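Local coordinates for protein dihydroorotase (Saccharomyces cerevisiae S288C, PDB 6L0A) that catalyses the zinc-dependent, reversible interconversion of N-carbamoyl-L-aspartate and (S)-dihydroorotate, a step of de novo pyrimidine biosynthesis, at residues Ala200-Leu214 with Leu242-Gly256. Sequence-based numbering, arbitrary orientation.
Sequences ATDVKVAATLTAHHL and LVKAAVSGKPYFFFG
A207, T208 and L209 pair with F253, F254 and F255 as neighbouring parallel strands, the axes of segments 205-209 and 253-255 at 38°. Four backbone hydrogen bonds join them: A207 N gives to Y252 O (3.0 Å), F254 N to A207 O, L209 N to F254 O, and G256 N to L209 O, this last donor standing above the carbonyl plane. Between the strands the chain runs through helix 236-246, making a right-handed beta-alpha-beta crossover of the TIM-barrel type. L209 leaves the sheet toward that helix: CG lies anti to its carbonyl carbon (chi1 -60°), bringing CD1 to 3.7 Å from A246 CB, while CD2 touches L242 CD2. L214 CD2 packs on A246 CB as well. A245 CB covers the centre of one F253 ring face, while A207 CB meets the edge of that ring. On the other side of the sheet A206 CB lies 3.6 Å from F254 CE1, and T208 CG2 touches CE2 of the same ring. T208 OG1 bonds to E179 and H180 N, and a water links it to G256 O. Ahead of the strands in sequence, both V203 branches lie against the turn: CG1 on Y252 CB (3.9 Å), CG2 on P251 CG; an alanine here would probably open a gap beside P251 and Y252 by removing both branches. Helix 300-312 covers A200, V203 and P251, helix 184-193 packs on F253 and L242, and strand 175-178 flanks strand 205-209 on the side opposite 253-255. Just past the C-terminal ends of the paired strands, T210 and G256 approach the zinc ligands H180 and H14.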
loop_
_atom_site.group_PDB
_atom_site.type_symbol
_atom_site.label_atom_id
_atom_site.label_comp_id
_atom_site.label_asym_id
_atom_site.label_seq_id
_atom_site.Cartn_x
_atom_site.Cartn_y
_atom_site.Cartn_z
ATOM N N ALA C 200 2.564 -25.199 27.715
ATOM C CA ALA C 200 1.518 -24.383 27.104
ATOM C C ALA C 200 0.650 -23.685 28.145
ATOM O O ALA C 200 0.275 -22.520 27.967
ATOM C CB ALA C 200 0.659 -25.258 26.183
ATOM N N THR C 201 0.325 -24.372 29.247
ATOM C CA THR C 201 -0.584 -23.785 30.229
ATOM C C THR C 201 0.039 -22.615 30.984
ATOM O O THR C 201 -0.688 -21.886 31.663
ATOM C CB THR C 201 -1.079 -24.847 31.225
ATOM O OG1 THR C 201 0.035 -25.459 31.888
ATOM C CG2 THR C 201 -1.893 -25.920 30.510
ATOM N N ASP C 202 1.354 -22.407 30.871
ATOM C CA ASP C 202 1.980 -21.220 31.442
ATOM C C ASP C 202 1.680 -19.952 30.646
ATOM O O ASP C 202 1.884 -18.849 31.163
ATOM C CB ASP C 202 3.499 -21.401 31.516
ATOM C CG ASP C 202 3.910 -22.551 32.412
ATOM O OD1 ASP C 202 3.212 -22.797 33.422
ATOM O OD2 ASP C 202 4.939 -23.197 32.110
ATOM N N VAL C 203 1.199 -20.079 29.412
ATOM C CA VAL C 203 1.095 -18.924 28.523
ATOM C C VAL C 203 -0.068 -18.047 28.964
ATOM O O VAL C 203 -1.211 -18.507 29.061
ATOM C CB VAL C 203 0.923 -19.367 27.065
ATOM C CG1 VAL C 203 0.599 -18.149 26.178
ATOM C CG2 VAL C 203 2.173 -20.091 26.568
ATOM N N LYS C 204 0.217 -16.773 29.221
ATOM C CA LYS C 204 -0.815 -15.779 29.482
ATOM C C LYS C 204 -1.009 -14.801 28.335
ATOM O O LYS C 204 -2.118 -14.288 28.141
ATOM C CB LYS C 204 -0.478 -14.977 30.746
ATOM C CG LYS C 204 -0.649 -15.741 32.049
ATOM C CD LYS C 204 -2.114 -15.905 32.414
ATOM C CE LYS C 204 -2.263 -16.570 33.776
ATOM N NZ LYS C 204 -3.548 -17.315 33.872
ATOM N N VAL C 205 0.052 -14.499 27.604
ATOM C CA VAL C 205 -0.000 -13.565 26.488
ATOM C C VAL C 205 0.389 -14.342 25.247
ATOM O O VAL C 205 1.507 -14.863 25.160
ATOM C CB VAL C 205 0.925 -12.361 26.709
ATOM C CG1 VAL C 205 0.929 -11.465 25.472
ATOM C CG2 VAL C 205 0.461 -11.583 27.942
ATOM N N ALA C 206 -0.544 -14.461 24.310
ATOM C CA ALA C 206 -0.302 -15.165 23.065
ATOM C C ALA C 206 -0.489 -14.199 21.903
ATOM O O ALA C 206 -0.872 -13.043 22.084
ATOM C CB ALA C 206 -1.227 -16.373 22.922
ATOM N N ALA C 207 -0.191 -14.694 20.712
ATOM C CA ALA C 207 -0.377 -13.945 19.481
ATOM C C ALA C 207 -0.946 -14.900 18.450
ATOM O O ALA C 207 -0.551 -16.069 18.400
ATOM C CB ALA C 207 0.938 -13.347 18.976
ATOM N N THR C 208 -1.896 -14.425 17.659
ATOM C CA THR C 208 -2.370 -15.231 16.548
ATOM C C THR C 208 -1.672 -14.786 15.266
ATOM O O THR C 208 -1.239 -13.639 15.137
ATOM C CB THR C 208 -3.888 -15.150 16.390
ATOM O OG1 THR C 208 -4.298 -13.776 16.281
ATOM C CG2 THR C 208 -4.606 -15.836 17.584
ATOM N N LEU C 209 -1.519 -15.726 14.338
ATOM C CA LEU C 209 -0.963 -15.438 13.024
ATOM C C LEU C 209 -1.964 -15.876 11.972
ATOM O O LEU C 209 -2.569 -16.945 12.087
ATOM C CB LEU C 209 0.380 -16.144 12.821
ATOM C CG LEU C 209 1.456 -15.731 13.837
ATOM C CD1 LEU C 209 2.650 -16.677 13.751
ATOM C CD2 LEU C 209 1.898 -14.282 13.613
ATOM N N THR C 210 -2.165 -15.031 10.965
ATOM C CA THR C 210 -3.107 -15.313 9.901
ATOM C C THR C 210 -2.448 -16.172 8.836
ATOM O O THR C 210 -1.231 -16.363 8.821
ATOM C CB THR C 210 -3.589 -14.030 9.237
ATOM O OG1 THR C 210 -2.489 -13.456 8.514
ATOM C CG2 THR C 210 -4.108 -13.038 10.275
ATOM N N ALA C 211 -3.273 -16.669 7.924
ATOM C CA ALA C 211 -2.732 -17.317 6.734
ATOM C C ALA C 211 -2.063 -16.299 5.822
ATOM O O ALA C 211 -0.949 -16.522 5.337
ATOM C CB ALA C 211 -3.840 -18.057 5.989
ATOM N N HIS C 212 -2.713 -15.157 5.593
ATOM C CA HIS C 212 -2.230 -14.287 4.519
ATOM C C HIS C 212 -0.954 -13.543 4.905
ATOM O O HIS C 212 -0.148 -13.215 4.028
ATOM C CB HIS C 212 -3.323 -13.317 4.067
ATOM C CG HIS C 212 -4.027 -12.598 5.178
ATOM N ND1 HIS C 212 -5.018 -13.185 5.937
ATOM C CD2 HIS C 212 -3.919 -11.324 5.620
ATOM C CE1 HIS C 212 -5.477 -12.305 6.813
ATOM N NE2 HIS C 212 -4.834 -11.164 6.633
ATOM N N HIS C 213 -0.725 -13.294 6.194
ATOM C CA HIS C 213 0.529 -12.648 6.565
ATOM C C HIS C 213 1.724 -13.594 6.496
ATOM O O HIS C 213 2.856 -13.124 6.613
ATOM C CB HIS C 213 0.412 -12.036 7.960
ATOM C CG HIS C 213 -0.482 -10.829 8.009
ATOM N ND1 HIS C 213 -1.698 -10.815 8.663
ATOM C CD2 HIS C 213 -0.327 -9.590 7.476
ATOM C CE1 HIS C 213 -2.256 -9.621 8.524
ATOM N NE2 HIS C 213 -1.441 -8.858 7.815
ATOM N N LEU C 214 1.500 -14.903 6.343
ATOM C CA LEU C 214 2.590 -15.841 6.093
ATOM C C LEU C 214 3.014 -15.846 4.632
ATOM O O LEU C 214 4.048 -16.442 4.303
ATOM C CB LEU C 214 2.181 -17.253 6.516
ATOM C CG LEU C 214 1.730 -17.392 7.975
ATOM C CD1 LEU C 214 1.485 -18.858 8.329
ATOM C CD2 LEU C 214 2.749 -16.764 8.925
ATOM N N LEU C 242 7.493 -13.756 10.955
ATOM C CA LEU C 242 6.189 -14.378 11.180
ATOM C C LEU C 242 6.204 -15.856 10.815
ATOM O O LEU C 242 5.632 -16.680 11.532
ATOM C CB LEU C 242 5.101 -13.672 10.368
ATOM C CG LEU C 242 4.938 -12.168 10.583
ATOM C CD1 LEU C 242 3.890 -11.615 9.636
ATOM C CD2 LEU C 242 4.531 -11.866 12.016
ATOM N N VAL C 243 6.798 -16.200 9.670
ATOM C CA VAL C 243 6.817 -17.599 9.256
ATOM C C VAL C 243 7.627 -18.428 10.246
ATOM O O VAL C 243 7.219 -19.535 10.622
ATOM C CB VAL C 243 7.343 -17.726 7.812
ATOM C CG1 VAL C 243 7.674 -19.170 7.492
ATOM C CG2 VAL C 243 6.289 -17.206 6.821
ATOM N N LYS C 244 8.752 -17.885 10.736
ATOM C CA LYS C 244 9.562 -18.617 11.709
ATOM C C LYS C 244 8.810 -18.808 13.021
ATOM O O LYS C 244 8.915 -19.865 13.658
ATOM C CB LYS C 244 10.896 -17.903 11.958
ATOM C CG LYS C 244 12.002 -18.280 10.966
ATOM C CD LYS C 244 13.403 -17.987 11.523
ATOM C CE LYS C 244 14.180 -19.274 11.800
ATOM N NZ LYS C 244 14.662 -19.947 10.554
ATOM N N ALA C 245 8.056 -17.791 13.449
ATOM C CA ALA C 245 7.232 -17.943 14.644
ATOM C C ALA C 245 6.153 -18.995 14.431
ATOM O O ALA C 245 5.900 -19.822 15.318
ATOM C CB ALA C 245 6.608 -16.596 15.033
ATOM N N ALA C 246 5.521 -19.002 13.253
ATOM C CA ALA C 246 4.381 -19.888 13.036
ATOM C C ALA C 246 4.793 -21.354 13.074
ATOM O O ALA C 246 4.021 -22.213 13.522
ATOM C CB ALA C 246 3.707 -19.576 11.706
ATOM N N VAL C 247 5.992 -21.665 12.586
ATOM C CA VAL C 247 6.473 -23.042 12.588
ATOM C C VAL C 247 7.376 -23.329 13.783
ATOM O O VAL C 247 8.030 -24.373 13.822
ATOM C CB VAL C 247 7.180 -23.378 11.264
ATOM C CG1 VAL C 247 6.215 -23.221 10.097
ATOM C CG2 VAL C 247 8.402 -22.496 11.076
ATOM N N SER C 248 7.404 -22.436 14.776
ATOM C CA SER C 248 8.360 -22.551 15.870
ATOM C C SER C 248 8.038 -23.696 16.823
ATOM O O SER C 248 8.925 -24.127 17.569
ATOM C CB SER C 248 8.427 -21.236 16.655
ATOM O OG SER C 248 7.256 -21.024 17.434
ATOM N N GLY C 249 6.802 -24.196 16.818
ATOM C CA GLY C 249 6.363 -25.110 17.855
ATOM C C GLY C 249 6.195 -24.482 19.217
ATOM O O GLY C 249 6.045 -25.209 20.206
ATOM N N LYS C 250 6.231 -23.142 19.309
ATOM C CA LYS C 250 6.051 -22.460 20.579
ATOM C C LYS C 250 4.559 -22.321 20.883
ATOM O O LYS C 250 3.776 -21.989 19.992
ATOM C CB LYS C 250 6.696 -21.076 20.540
ATOM C CG LYS C 250 8.191 -21.052 20.844
ATOM C CD LYS C 250 8.524 -21.803 22.127
ATOM C CE LYS C 250 9.352 -23.044 21.844
ATOM N NZ LYS C 250 9.397 -23.976 23.016
ATOM N N PRO C 251 4.144 -22.546 22.131
ATOM C CA PRO C 251 2.711 -22.549 22.455
ATOM C C PRO C 251 2.073 -21.171 22.517
ATOM O O PRO C 251 0.858 -21.087 22.726
ATOM C CB PRO C 251 2.684 -23.218 23.837
ATOM C CG PRO C 251 3.977 -22.782 24.455
ATOM C CD PRO C 251 4.983 -22.752 23.327
ATOM N N TYR C 252 2.832 -20.087 22.341
ATOM C CA TYR C 252 2.258 -18.751 22.398
ATOM C C TYR C 252 2.025 -18.151 21.013
ATOM O O TYR C 252 1.748 -16.947 20.909
ATOM C CB TYR C 252 3.130 -17.819 23.245
ATOM C CG TYR C 252 4.629 -18.023 23.119
ATOM C CD1 TYR C 252 5.315 -18.861 23.995
ATOM C CD2 TYR C 252 5.362 -17.355 22.145
ATOM C CE1 TYR C 252 6.686 -19.037 23.895
ATOM C CE2 TYR C 252 6.737 -17.524 22.036
ATOM C CZ TYR C 252 7.391 -18.362 22.915
ATOM O OH TYR C 252 8.757 -18.531 22.807
ATOM N N PHE C 253 2.122 -18.962 19.954
ATOM C CA PHE C 253 1.697 -18.583 18.608
ATOM C C PHE C 253 0.720 -19.639 18.111
ATOM O O PHE C 253 1.013 -20.835 18.189
ATOM C CB PHE C 253 2.886 -18.473 17.632
ATOM C CG PHE C 253 3.925 -17.458 18.031
ATOM C CD1 PHE C 253 3.619 -16.110 18.072
ATOM C CD2 PHE C 253 5.221 -17.855 18.341
ATOM C CE1 PHE C 253 4.574 -15.176 18.441
ATOM C CE2 PHE C 253 6.182 -16.921 18.698
ATOM C CZ PHE C 253 5.858 -15.584 18.749
ATOM N N PHE C 254 -0.445 -19.214 17.623
ATOM C CA PHE C 254 -1.355 -20.167 17.006
ATOM C C PHE C 254 -2.213 -19.453 15.972
ATOM O O PHE C 254 -2.137 -18.235 15.807
ATOM C CB PHE C 254 -2.208 -20.922 18.052
ATOM C CG PHE C 254 -2.901 -20.047 19.068
ATOM C CD1 PHE C 254 -2.334 -19.826 20.313
ATOM C CD2 PHE C 254 -4.151 -19.499 18.799
ATOM C CE1 PHE C 254 -2.986 -19.052 21.270
ATOM C CE2 PHE C 254 -4.806 -18.725 19.751
ATOM C CZ PHE C 254 -4.220 -18.502 20.986
ATOM N N PHE C 255 -3.016 -20.242 15.260
ATOM C CA PHE C 255 -3.694 -19.794 14.050
ATOM C C PHE C 255 -4.935 -18.979 14.373
ATOM O O PHE C 255 -5.818 -19.438 15.106
ATOM C CB PHE C 255 -4.095 -21.002 13.207
ATOM C CG PHE C 255 -4.837 -20.667 11.943
ATOM C CD1 PHE C 255 -4.327 -19.748 11.041
ATOM C CD2 PHE C 255 -6.035 -21.312 11.640
ATOM C CE1 PHE C 255 -5.006 -19.471 9.865
ATOM C CE2 PHE C 255 -6.714 -21.046 10.463
ATOM C CZ PHE C 255 -6.192 -20.121 9.570
ATOM N N GLY C 256 -5.012 -17.780 13.799
ATOM C CA GLY C 256 -6.264 -17.042 13.734
ATOM C C GLY C 256 -6.324 -16.420 12.357
ATOM O O GLY C 256 -5.460 -15.605 12.026
HETATM O O HOH W 1 -5.409 -13.388 13.553
#